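Local atomic coordinates of inorganic pyrophosphatase (Ehrlichia chaffeensis, PDB entry 3LO0), a protein that probably catalyses the magnesium-dependent hydrolysis of inorganic pyrophosphate into two phosphate ions, working as a homohexamer. Residues A[128-133]-A[146-151]. Numbering follows the deposited sequence.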
# COMPACT_ATOMS: atom_id res chain seq x y z
N LEU A 128 -13.04 2.43 -23.70
CA LEU A 128 -12.39 1.32 -22.99
C LEU A 128 -11.26 0.81 -23.87
O LEU A 128 -11.45 0.47 -25.04
CB LEU A 128 -13.36 0.17 -22.67
CG LEU A 128 -12.75 -1.04 -21.94
CD1 LEU A 128 -12.27 -0.62 -20.55
CD2 LEU A 128 -13.74 -2.30 -21.92
N ALA A 129 -10.06 0.73 -23.31
CA ALA A 129 -8.89 0.33 -24.07
C ALA A 129 -8.03 -0.59 -23.22
O ALA A 129 -8.21 -0.67 -22.00
CB ALA A 129 -8.08 1.59 -24.52
N VAL A 130 -7.12 -1.30 -23.88
CA VAL A 130 -6.19 -2.17 -23.22
C VAL A 130 -4.80 -1.80 -23.67
O VAL A 130 -4.63 -1.17 -24.71
CB VAL A 130 -6.44 -3.64 -23.51
CG1 VAL A 130 -7.82 -4.06 -22.99
CG2 VAL A 130 -6.22 -3.94 -25.05
N PRO A 131 -3.80 -2.18 -22.87
CA PRO A 131 -2.42 -1.92 -23.29
C PRO A 131 -2.08 -2.65 -24.60
O PRO A 131 -2.59 -3.76 -24.85
CB PRO A 131 -1.60 -2.47 -22.13
CG PRO A 131 -2.53 -2.46 -20.93
CD PRO A 131 -3.87 -2.78 -21.53
N THR A 132 -1.22 -2.05 -25.41
CA THR A 132 -0.83 -2.69 -26.65
C THR A 132 0.06 -3.89 -26.35
O THR A 132 0.64 -3.99 -25.26
CB THR A 132 -0.09 -1.73 -27.60
OG1 THR A 132 1.10 -1.27 -26.97
CG2 THR A 132 -0.98 -0.54 -27.91
N HIS A 133 0.20 -4.76 -27.34
CA HIS A 133 0.91 -6.02 -27.16
C HIS A 133 2.35 -5.79 -26.74
O HIS A 133 2.93 -6.59 -26.00
CB HIS A 133 0.84 -6.88 -28.42
CG HIS A 133 1.76 -6.45 -29.52
ND1 HIS A 133 3.03 -6.97 -29.66
CD2 HIS A 133 1.59 -5.58 -30.54
CE1 HIS A 133 3.60 -6.42 -30.72
NE2 HIS A 133 2.75 -5.58 -31.27
N SER A 146 -16.61 -6.90 -25.64
CA SER A 146 -17.36 -8.11 -25.27
C SER A 146 -16.45 -9.33 -24.98
O SER A 146 -16.92 -10.34 -24.43
CB SER A 146 -18.41 -8.44 -26.35
OG SER A 146 -17.86 -8.41 -27.65
N ASP A 147 -15.16 -9.23 -25.33
CA ASP A 147 -14.19 -10.25 -24.95
C ASP A 147 -13.84 -10.23 -23.47
O ASP A 147 -13.28 -11.21 -22.98
CB ASP A 147 -12.90 -10.15 -25.78
CG ASP A 147 -13.11 -10.49 -27.23
OD1 ASP A 147 -13.98 -11.34 -27.54
OD2 ASP A 147 -12.40 -9.90 -28.08
N PHE A 148 -14.11 -9.12 -22.75
CA PHE A 148 -14.04 -9.12 -21.30
C PHE A 148 -15.24 -9.85 -20.65
O PHE A 148 -16.32 -9.84 -21.20
CB PHE A 148 -14.05 -7.71 -20.72
CG PHE A 148 -12.72 -7.02 -20.77
CD1 PHE A 148 -12.55 -5.87 -21.53
CD2 PHE A 148 -11.64 -7.51 -20.05
CE1 PHE A 148 -11.31 -5.22 -21.54
CE2 PHE A 148 -10.42 -6.88 -20.07
CZ PHE A 148 -10.26 -5.72 -20.81
N PRO A 149 -15.05 -10.38 -19.42
CA PRO A 149 -16.18 -10.88 -18.64
C PRO A 149 -17.28 -9.83 -18.46
O PRO A 149 -16.97 -8.68 -18.18
CB PRO A 149 -15.54 -11.19 -17.27
CG PRO A 149 -14.08 -11.44 -17.58
CD PRO A 149 -13.78 -10.49 -18.68
N VAL A 150 -18.55 -10.23 -18.59
CA VAL A 150 -19.66 -9.28 -18.44
C VAL A 150 -19.67 -8.65 -17.05
O VAL A 150 -20.01 -7.47 -16.89
CB VAL A 150 -21.03 -9.94 -18.79
CG1 VAL A 150 -21.50 -10.94 -17.67
CG2 VAL A 150 -22.10 -8.87 -19.09
N SER A 151 -19.24 -9.40 -16.04
CA SER A 151 -19.17 -8.84 -14.69
C SER A 151 -18.26 -7.62 -14.64
O SER A 151 -18.55 -6.65 -13.95
CB SER A 151 -18.71 -9.90 -13.66
OG SER A 151 -17.55 -10.61 -14.08
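F148 reaches from the loop before helix 150-162 to touch L128 and V130 on strand 124-131. The contact is wholly apolar and buried. L128 CD2 lies 3.8 Å from F148 CD1 and is equally near CE1. V130 CG1 meets the far end of the ring, 3.7 Å from F148 CZ. Both methyls approach the ring obliquely. A129, between them, points away from F148. F148 CG lies anti to its carbonyl carbon and beside the backbone N (chi1 -80°), which directs the ring toward the strand. The backbones stay well apart, with 10.7 Å between V130 CA and F148 CA, so the gap is closed by side chains reaching from both sides.

The flanks are looser. S146, V150 and H133 are exposed and take no part. S146 OG hydrogen-bonds to D144 OD2, and D147 OD2 to the backbone N of K143. F148 also stacks edge-to-face on F152 and packs against Y138 of a second subunit. The contact packs this loop, one residue before N-cap P149, onto the beta-barrel core of the PPase family, where strand 124-131 runs between strands 92-95 and 106-118. L153 and I156 of helix 150-162 extend the packing over L128.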